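Phospholethanolamine N-methyltransferase 2 (Haemonchus contortus, PDB 4KRI) probably transfers methyl groups from S-adenosylmethionine to the phosphobase phosphomonomethylethanolamine, a step of nematode phosphocholine biosynthesis. Local coordinates at residues Leu67-Ala72 with Gly98-Arg103; Met226-Val231 with Tyr292-Asp297; Gly236-Ala241 with Val273-Cys278. One frame throughout, in Å; residues are numbered along the deposited sequence.

Interaction 1: Leu67-Ala72 with Gly98-Arg103; sequences LIVNQA and GVLILR
Two neighbouring parallel strands of the N-terminal domain are joined here, L67-N70 running beside G98-R103 with only 8° between their directions. Backbone hydrogen bonds alternate along the seam from L67 N to V99 O through to R103 N to V69 O, and Q71 N prolongs it by reaching R103 O (2.9 Å). A water accepts from A72 N and donates to the same R103 O, so two groups beyond the strand end hold this carbonyl. On one face the L100 methyl CD1 touches both L67 CD2 and V69 CG2 (3.7 Å from the latter), while V69 CG1 meets L102 CD1 at 3.6 Å. On the other face N70 and R103 extend side by side; both first torsions turn the chain anti to the backbone N (-176° for R103), which brings R103 NH1 to N70 OD1 at 2.8 Å, on a lone pair and in the guanidinium plane. The Q71 amide stacks on one face of that guanidinium, 16° from parallel, its OE1 held by D105 N. D156 makes a salt bridge with R103 NE. Helix 80-93 packs on L67 and V69, helix 5-18 on I68 and N70, and strands 25-29 and 156-166 lie beside the pair.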
loop_
_atom_site.group_PDB
_atom_site.type_symbol
_atom_site.label_atom_id
_atom_site.label_comp_id
_atom_site.label_asym_id
_atom_site.label_seq_id
_atom_site.Cartn_x
_atom_site.Cartn_y
_atom_site.Cartn_z
ATOM N N LEU A 67 16.457 10.993 -11.936
ATOM C CA LEU A 67 17.523 11.162 -10.979
ATOM C C LEU A 67 17.456 9.963 -10.051
ATOM O O LEU A 67 16.425 9.722 -9.411
ATOM C CB LEU A 67 17.273 12.436 -10.174
ATOM C CG LEU A 67 18.252 12.692 -9.028
ATOM C CD1 LEU A 67 19.689 12.818 -9.534
ATOM C CD2 LEU A 67 17.829 13.942 -8.289
ATOM N N ILE A 68 18.544 9.203 -9.990
ATOM C CA ILE A 68 18.612 8.030 -9.129
ATOM C C ILE A 68 19.539 8.348 -7.974
ATOM O O ILE A 68 20.696 8.690 -8.188
ATOM C CB ILE A 68 19.166 6.825 -9.906
ATOM C CG1 ILE A 68 18.300 6.579 -11.151
ATOM C CG2 ILE A 68 19.192 5.588 -9.029
ATOM C CD1 ILE A 68 18.905 5.603 -12.123
ATOM N N VAL A 69 19.026 8.253 -6.750
ATOM C CA VAL A 69 19.802 8.621 -5.576
ATOM C C VAL A 69 19.933 7.379 -4.721
ATOM O O VAL A 69 18.939 6.847 -4.227
ATOM C CB VAL A 69 19.117 9.745 -4.775
ATOM C CG1 VAL A 69 19.943 10.127 -3.543
ATOM C CG2 VAL A 69 18.925 10.963 -5.656
ATOM N N ASN A 70 21.161 6.911 -4.543
ATOM C CA ASN A 70 21.371 5.604 -3.941
ATOM C C ASN A 70 22.285 5.655 -2.712
ATOM O O ASN A 70 23.482 5.904 -2.832
ATOM C CB ASN A 70 21.963 4.652 -4.990
ATOM C CG ASN A 70 22.032 3.222 -4.503
ATOM O OD1 ASN A 70 21.195 2.789 -3.706
ATOM N ND2 ASN A 70 23.019 2.481 -4.975
ATOM N N GLN A 71 21.693 5.450 -1.534
ATOM C CA GLN A 71 22.435 5.432 -0.264
ATOM C C GLN A 71 23.244 6.705 -0.036
ATOM O O GLN A 71 24.393 6.651 0.398
ATOM C CB GLN A 71 23.345 4.205 -0.182
ATOM C CG GLN A 71 22.585 2.880 -0.183
ATOM C CD GLN A 71 21.985 2.493 1.184
ATOM O OE1 GLN A 71 21.287 3.286 1.849
ATOM N NE2 GLN A 71 22.248 1.249 1.596
ATOM N N ALA A 72 22.624 7.847 -0.308
ATOM C CA ALA A 72 23.337 9.121 -0.275
ATOM C C ALA A 72 22.840 10.054 0.824
ATOM O O ALA A 72 23.398 11.138 1.019
ATOM C CB ALA A 72 23.227 9.807 -1.636
ATOM N N GLY A 98 9.773 14.487 -14.565
ATOM C CA GLY A 98 10.975 13.700 -14.330
ATOM C C GLY A 98 10.808 12.835 -13.091
ATOM O O GLY A 98 10.036 13.171 -12.193
ATOM N N VAL A 99 11.518 11.712 -13.044
ATOM C CA VAL A 99 11.292 10.730 -11.998
ATOM C C VAL A 99 12.470 10.709 -11.032
ATOM O O VAL A 99 13.621 10.708 -11.457
ATOM C CB VAL A 99 11.129 9.327 -12.608
ATOM C CG1 VAL A 99 10.946 8.283 -11.505
ATOM C CG2 VAL A 99 9.946 9.311 -13.568
ATOM N N LEU A 100 12.176 10.716 -9.732
ATOM C CA LEU A 100 13.194 10.489 -8.709
ATOM C C LEU A 100 13.042 9.087 -8.174
ATOM O O LEU A 100 11.976 8.721 -7.694
ATOM C CB LEU A 100 13.046 11.485 -7.549
ATOM C CG LEU A 100 13.865 11.213 -6.280
ATOM C CD1 LEU A 100 15.375 11.244 -6.552
ATOM C CD2 LEU A 100 13.509 12.232 -5.209
ATOM N N ILE A 101 14.112 8.302 -8.261
ATOM C CA ILE A 101 14.171 6.995 -7.623
ATOM C C ILE A 101 15.157 7.134 -6.473
ATOM O O ILE A 101 16.340 7.388 -6.691
ATOM C CB ILE A 101 14.679 5.913 -8.600
ATOM C CG1 ILE A 101 13.769 5.814 -9.836
ATOM C CG2 ILE A 101 14.776 4.562 -7.893
ATOM C CD1 ILE A 101 12.281 5.485 -9.515
ATOM N N LEU A 102 14.671 7.001 -5.245
ATOM C CA LEU A 102 15.499 7.252 -4.085
ATOM C C LEU A 102 15.578 5.991 -3.240
ATOM O O LEU A 102 14.564 5.494 -2.762
ATOM C CB LEU A 102 14.920 8.406 -3.254
ATOM C CG LEU A 102 15.500 8.567 -1.842
ATOM C CD1 LEU A 102 16.903 9.080 -1.903
ATOM C CD2 LEU A 102 14.631 9.493 -1.002
ATOM N N ARG A 103 16.786 5.465 -3.076
ATOM C CA ARG A 103 16.991 4.273 -2.270
ATOM C C ARG A 103 17.729 4.673 -1.002
ATOM O O ARG A 103 18.820 5.245 -1.054
ATOM C CB ARG A 103 17.823 3.243 -3.052
ATOM C CG ARG A 103 18.037 1.873 -2.363
ATOM C CD ARG A 103 19.119 1.918 -1.272
ATOM N NE ARG A 103 19.482 0.584 -0.807
ATOM C CZ ARG A 103 20.466 -0.147 -1.322
ATOM N NH1 ARG A 103 21.212 0.317 -2.319
ATOM N NH2 ARG A 103 20.710 -1.350 -0.830
HETATM O O HOH W 1 19.734 7.938 -0.645
#

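Interaction 2: Met226-Val231 with Tyr292-Asp297; sequences MLDIGV and YVFSRD. With SAH (S-adenosyl-L-homocysteine), chain D.
M226 and F294 meet obliquely on one face of a parallel strand pair: M226 SD lies 4.0 Å from F294 CB and 5.4 Å from the ring centroid, 50° off the ring normal, a Met-aromatic contact. The thioether chain is extended until its last torsion (-78°), which turns CE back to Y292 CB at 3.9 Å; the M226 and Y292 side chains cross at about a right angle. Further along, D228 and F294 point the same way, with the carboxylate nearly perpendicular to the ring (88°) and OD2 in the ring plane at its edge, 3.7 Å from CD2. On the reverse face I229 CD1 packs against V293 CG1. The seam is closed by backbone bonds L227 N to Y292 O, F294 N to L227 O and I229 N to F294 O. Beyond it the strands splay apart, and a water that accepts from R296 N lies between them, close to D228 OD1 and I229 O. The amino group of S-adenosylhomocysteine bridges the two strand ends, donating to G230 O (2.8 Å) and R296 O (3.1 Å). Cofactor binding at the C-terminal ends of adjacent parallel strands, with G230 opening a glycine-rich turn, is typical of Rossmann-like methyltransferases.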
loop_
_atom_site.group_PDB
_atom_site.type_symbol
_atom_site.label_atom_id
_atom_site.label_comp_id
_atom_site.label_asym_id
_atom_site.label_seq_id
_atom_site.Cartn_x
_atom_site.Cartn_y
_atom_site.Cartn_z
ATOM N N MET A 226 0.807 -14.877 -4.123
ATOM C CA MET A 226 -0.424 -14.160 -3.830
ATOM C C MET A 226 -0.183 -12.659 -3.728
ATOM O O MET A 226 0.789 -12.220 -3.107
ATOM C CB MET A 226 -1.044 -14.681 -2.518
ATOM C CG MET A 226 -2.194 -13.818 -1.980
ATOM S SD MET A 226 -2.867 -14.501 -0.425
ATOM C CE MET A 226 -3.859 -15.838 -1.080
ATOM N N LEU A 227 -1.074 -11.882 -4.346
ATOM C CA LEU A 227 -1.088 -10.434 -4.172
ATOM C C LEU A 227 -2.188 -10.097 -3.192
ATOM O O LEU A 227 -3.352 -10.466 -3.413
ATOM C CB LEU A 227 -1.393 -9.737 -5.511
ATOM C CG LEU A 227 -1.555 -8.213 -5.416
ATOM C CD1 LEU A 227 -0.215 -7.551 -5.051
ATOM C CD2 LEU A 227 -2.087 -7.660 -6.739
ATOM N N ASP A 228 -1.843 -9.390 -2.113
ATOM C CA ASP A 228 -2.867 -8.961 -1.145
ATOM C C ASP A 228 -3.079 -7.471 -1.310
ATOM O O ASP A 228 -2.166 -6.689 -1.083
ATOM C CB ASP A 228 -2.401 -9.282 0.289
ATOM C CG ASP A 228 -3.467 -8.986 1.347
ATOM O OD1 ASP A 228 -4.136 -7.924 1.271
ATOM O OD2 ASP A 228 -3.647 -9.819 2.274
ATOM N N ILE A 229 -4.287 -7.081 -1.708
ATOM C CA ILE A 229 -4.591 -5.682 -1.945
ATOM C C ILE A 229 -5.240 -5.094 -0.692
ATOM O O ILE A 229 -6.286 -5.563 -0.252
ATOM C CB ILE A 229 -5.526 -5.519 -3.178
ATOM C CG1 ILE A 229 -4.753 -5.870 -4.456
ATOM C CG2 ILE A 229 -6.081 -4.098 -3.245
ATOM C CD1 ILE A 229 -5.629 -5.963 -5.718
ATOM N N GLY A 230 -4.621 -4.053 -0.135
ATOM C CA GLY A 230 -5.118 -3.437 1.082
ATOM C C GLY A 230 -4.762 -4.261 2.299
ATOM O O GLY A 230 -5.611 -4.568 3.130
ATOM N N VAL A 231 -3.482 -4.575 2.412
ATOM C CA VAL A 231 -2.978 -5.540 3.377
ATOM C C VAL A 231 -2.987 -5.034 4.832
ATOM O O VAL A 231 -2.832 -5.821 5.771
ATOM C CB VAL A 231 -1.572 -6.011 2.930
ATOM C CG1 VAL A 231 -0.533 -4.924 3.170
ATOM C CG2 VAL A 231 -1.193 -7.316 3.611
ATOM N N TYR A 292 -2.914 -15.981 -7.093
ATOM C CA TYR A 292 -4.073 -15.530 -6.336
ATOM C C TYR A 292 -4.002 -14.044 -6.125
ATOM O O TYR A 292 -2.925 -13.484 -5.951
ATOM C CB TYR A 292 -4.111 -16.193 -4.937
ATOM C CG TYR A 292 -4.033 -17.685 -5.022
ATOM C CD1 TYR A 292 -5.141 -18.430 -5.416
ATOM C CD2 TYR A 292 -2.854 -18.355 -4.725
ATOM C CE1 TYR A 292 -5.070 -19.807 -5.514
ATOM C CE2 TYR A 292 -2.772 -19.737 -4.825
ATOM C CZ TYR A 292 -3.884 -20.451 -5.217
ATOM O OH TYR A 292 -3.807 -21.821 -5.323
ATOM N N VAL A 293 -5.161 -13.405 -6.133
ATOM C CA VAL A 293 -5.265 -12.037 -5.675
ATOM C C VAL A 293 -6.327 -12.059 -4.593
ATOM O O VAL A 293 -7.432 -12.573 -4.791
ATOM C CB VAL A 293 -5.681 -11.086 -6.814
ATOM C CG1 VAL A 293 -6.032 -9.713 -6.253
ATOM C CG2 VAL A 293 -4.545 -10.958 -7.828
ATOM N N PHE A 294 -5.975 -11.533 -3.435
ATOM C CA PHE A 294 -6.845 -11.580 -2.273
ATOM C C PHE A 294 -7.060 -10.161 -1.801
ATOM O O PHE A 294 -6.107 -9.391 -1.715
ATOM C CB PHE A 294 -6.127 -12.374 -1.173
ATOM C CG PHE A 294 -6.926 -12.523 0.100
ATOM C CD1 PHE A 294 -8.168 -13.137 0.090
ATOM C CD2 PHE A 294 -6.410 -12.084 1.313
ATOM C CE1 PHE A 294 -8.896 -13.295 1.268
ATOM C CE2 PHE A 294 -7.132 -12.235 2.499
ATOM C CZ PHE A 294 -8.371 -12.851 2.477
ATOM N N SER A 295 -8.292 -9.796 -1.465
ATOM C CA SER A 295 -8.505 -8.477 -0.892
ATOM C C SER A 295 -9.532 -8.581 0.197
ATOM O O SER A 295 -10.671 -8.954 -0.054
ATOM C CB SER A 295 -8.946 -7.467 -1.945
ATOM O OG SER A 295 -9.070 -6.190 -1.334
ATOM N N ARG A 296 -9.128 -8.264 1.420
ATOM C CA ARG A 296 -10.014 -8.474 2.560
ATOM C C ARG A 296 -10.496 -7.150 3.155
ATOM O O ARG A 296 -9.733 -6.454 3.837
ATOM C CB ARG A 296 -9.248 -9.302 3.593
ATOM C CG ARG A 296 -10.035 -9.643 4.819
ATOM C CD ARG A 296 -11.033 -10.765 4.592
ATOM N NE ARG A 296 -12.094 -10.550 5.564
ATOM C CZ ARG A 296 -11.993 -10.904 6.838
ATOM N NH1 ARG A 296 -10.911 -11.556 7.251
ATOM N NH2 ARG A 296 -12.970 -10.629 7.687
ATOM N N ASP A 297 -11.742 -6.796 2.840
ATOM C CA ASP A 297 -12.423 -5.644 3.412
ATOM C C ASP A 297 -11.696 -4.333 3.125
ATOM O O ASP A 297 -11.576 -3.457 3.985
ATOM C CB ASP A 297 -12.683 -5.891 4.906
ATOM C CG ASP A 297 -13.514 -7.142 5.130
ATOM O OD1 ASP A 297 -14.400 -7.423 4.287
ATOM O OD2 ASP A 297 -13.268 -7.870 6.107
HETATM N N SAH D . -6.746 -6.629 4.649
HETATM C CA SAH D . -6.357 -6.144 5.999
HETATM C CB SAH D . -6.621 -4.591 6.108
HETATM C CG SAH D . -8.069 -4.117 6.082
HETATM S SD SAH D . -8.209 -2.303 6.164
HETATM C C SAH D . -6.988 -6.947 7.067
HETATM O O SAH D . -7.658 -7.930 6.786
HETATM O OXT SAH D . -6.648 -6.762 8.225
HETATM C "C5'" SAH D . -8.303 -1.680 4.475
HETATM C "C4'" SAH D . -7.061 -1.292 3.898
HETATM O "O4'" SAH D . -7.269 -1.031 2.485
HETATM C "C3'" SAH D . -6.598 -0.007 4.468
HETATM O "O3'" SAH D . -5.337 -0.210 5.069
HETATM C "C2'" SAH D . -6.482 0.913 3.336
HETATM O "O2'" SAH D . -5.372 1.775 3.441
HETATM C "C1'" SAH D . -6.369 -0.017 2.172
HETATM N N9 SAH D . -6.684 0.642 0.857
HETATM C C8 SAH D . -7.805 1.327 0.536
HETATM N N7 SAH D . -7.720 1.688 -0.749
HETATM C C5 SAH D . -6.559 1.220 -1.253
HETATM C C6 SAH D . -5.962 1.299 -2.518
HETATM N N6 SAH D . -6.567 1.967 -3.560
HETATM N N1 SAH D . -4.761 0.704 -2.687
HETATM C C2 SAH D . -4.154 0.053 -1.689
HETATM N N3 SAH D . -4.706 -0.047 -0.466
HETATM C C4 SAH D . -5.894 0.537 -0.220
HETATM O O HOH W 2 -6.507 -7.197 1.854
#

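Interaction 3: Gly236-Ala241 with Val273-Cys278; sequences GARQAA and VTYAVC
V273 presses its CG2 methyl against A241 CB at 3.6 Å, the tightest apolar touch between helix residues 236-241 and strand residues 273-277. The same methyl lies 4.0 Å from R238 CD, so one branch of the valine fits between two side chains of successive helical turns, and it also approaches the carbonyl A237 O. R238 crosses V273 at about a right angle and contributes its aliphatic part to the packing. Next along the strand on this side, Y275 reaches the helix with the end of its ring, chi1 -66° setting CG anti to the carbonyl carbon. Its hydroxyl then comes to 3.6 Å from R238 CG, while ring atom CE1 lies 4.2 Å from A237 CB. The guanidinium and phenol planes are 59° apart and do not stack; instead a water joins the two polar ends, 2.7 Å from Y275 OH and accepting from R238 NH1 at 3.2 Å in the guanidinium plane. NH2 of the same arginine forms a salt bridge with E268, a second partner for its charge. Helix and strand run roughly antiparallel, 155° between their directions, with axes 9.1 Å apart. Strand 247-252 pairs with strand 273-277, and its V248 touches A237 and A240 of the helix. Helix 255-268 packs on Y275 through L258, A261 and V265, and strand 132-143 borders 273-277 along the other edge.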
loop_
_atom_site.group_PDB
_atom_site.type_symbol
_atom_site.label_atom_id
_atom_site.label_comp_id
_atom_site.label_asym_id
_atom_site.label_seq_id
_atom_site.Cartn_x
_atom_site.Cartn_y
_atom_site.Cartn_z
ATOM N N GLY A 236 -3.234 -10.713 7.671
ATOM C CA GLY A 236 -3.698 -11.635 6.646
ATOM C C GLY A 236 -2.582 -12.166 5.770
ATOM O O GLY A 236 -2.536 -13.368 5.472
ATOM N N ALA A 237 -1.686 -11.282 5.330
ATOM C CA ALA A 237 -0.570 -11.724 4.507
ATOM C C ALA A 237 0.324 -12.677 5.279
ATOM O O ALA A 237 0.771 -13.704 4.750
ATOM C CB ALA A 237 0.245 -10.536 4.000
ATOM N N ARG A 238 0.610 -12.322 6.528
ATOM C CA ARG A 238 1.470 -13.141 7.361
ATOM C C ARG A 238 0.847 -14.515 7.609
ATOM O O ARG A 238 1.554 -15.526 7.677
ATOM C CB ARG A 238 1.773 -12.413 8.682
ATOM C CG ARG A 238 2.664 -11.168 8.494
ATOM C CD ARG A 238 4.088 -11.548 8.127
ATOM N NE ARG A 238 4.670 -12.353 9.205
ATOM C CZ ARG A 238 5.109 -11.858 10.357
ATOM N NH1 ARG A 238 5.064 -10.551 10.590
ATOM N NH2 ARG A 238 5.603 -12.672 11.284
ATOM N N GLN A 239 -0.475 -14.543 7.736
ATOM C CA GLN A 239 -1.210 -15.792 7.935
ATOM C C GLN A 239 -1.234 -16.676 6.686
ATOM O O GLN A 239 -1.092 -17.899 6.774
ATOM C CB GLN A 239 -2.645 -15.483 8.351
ATOM C CG GLN A 239 -3.483 -16.716 8.599
ATOM C CD GLN A 239 -4.914 -16.346 8.935
ATOM O OE1 GLN A 239 -5.506 -15.503 8.268
ATOM N NE2 GLN A 239 -5.466 -16.961 9.971
ATOM N N ALA A 240 -1.429 -16.057 5.528
ATOM C CA ALA A 240 -1.365 -16.799 4.267
ATOM C C ALA A 240 -0.003 -17.471 4.109
ATOM O O ALA A 240 0.097 -18.633 3.680
ATOM C CB ALA A 240 -1.665 -15.870 3.084
ATOM N N ALA A 241 1.055 -16.751 4.478
ATOM C CA ALA A 241 2.389 -17.307 4.377
ATOM C C ALA A 241 2.592 -18.397 5.429
ATOM O O ALA A 241 3.110 -19.481 5.122
ATOM C CB ALA A 241 3.447 -16.217 4.528
ATOM N N VAL A 273 7.097 -12.987 2.767
ATOM C CA VAL A 273 6.236 -11.816 2.786
ATOM C C VAL A 273 6.985 -10.534 2.468
ATOM O O VAL A 273 7.997 -10.235 3.080
ATOM C CB VAL A 273 5.595 -11.657 4.161
ATOM C CG1 VAL A 273 4.757 -10.377 4.213
ATOM C CG2 VAL A 273 4.716 -12.861 4.448
ATOM N N THR A 274 6.475 -9.774 1.504
ATOM C CA THR A 274 7.058 -8.471 1.177
ATOM C C THR A 274 5.903 -7.471 1.052
ATOM O O THR A 274 4.754 -7.881 0.906
ATOM C CB THR A 274 7.887 -8.515 -0.115
ATOM O OG1 THR A 274 7.064 -8.984 -1.197
ATOM C CG2 THR A 274 9.144 -9.427 0.070
ATOM N N TYR A 275 6.211 -6.178 1.120
ATOM C CA TYR A 275 5.190 -5.130 1.143
ATOM C C TYR A 275 5.569 -3.948 0.248
ATOM O O TYR A 275 6.751 -3.706 -0.000
ATOM C CB TYR A 275 5.021 -4.611 2.573
ATOM C CG TYR A 275 4.465 -5.605 3.571
ATOM C CD1 TYR A 275 3.224 -6.193 3.378
ATOM C CD2 TYR A 275 5.170 -5.926 4.723
ATOM C CE1 TYR A 275 2.694 -7.087 4.307
ATOM C CE2 TYR A 275 4.646 -6.823 5.660
ATOM C CZ TYR A 275 3.427 -7.404 5.437
ATOM O OH TYR A 275 2.918 -8.274 6.386
ATOM N N ALA A 276 4.567 -3.205 -0.236
ATOM C CA ALA A 276 4.821 -1.966 -0.989
ATOM C C ALA A 276 3.732 -0.955 -0.659
ATOM O O ALA A 276 2.578 -1.339 -0.477
ATOM C CB ALA A 276 4.847 -2.225 -2.503
ATOM N N VAL A 277 4.099 0.321 -0.533
ATOM C CA VAL A 277 3.093 1.370 -0.418
ATOM C C VAL A 277 2.739 1.800 -1.840
ATOM O O VAL A 277 3.610 2.248 -2.585
ATOM C CB VAL A 277 3.645 2.603 0.320
ATOM C CG1 VAL A 277 2.533 3.616 0.575
ATOM C CG2 VAL A 277 4.290 2.195 1.629
ATOM N N CYS A 278 1.475 1.652 -2.221
ATOM C CA CYS A 278 1.020 2.120 -3.537
ATOM C C CYS A 278 -0.477 2.029 -3.612
ATOM O O CYS A 278 -1.107 1.411 -2.763
ATOM C CB CYS A 278 1.637 1.302 -4.673
ATOM S SG CYS A 278 1.239 -0.489 -4.630
HETATM O O HOH W 3 3.904 -8.104 8.884
#

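From the N terminus, interaction 1 comes first: it closes a loop of 25 residues, largely helix 80-93, within the N-terminal domain, and is complete before the methyltransferase domain begins its own contacts. Interaction 2 then opens at strand 225-229 and closes a 60-residue loop at strand 290-296. Interaction 3 falls wholly within that loop, linking the helix directly after the first strand to strand 273-277. Interactions 2 and 3 touch, with V231 CG2 3.5 Å from A237 CB, and together tie strands 225-229, 290-296 and 273-277 to helix 235-244. Interaction 1 stays apart, its nearest atoms about 11 Å from interaction 3 and about 19 Å from interaction 2.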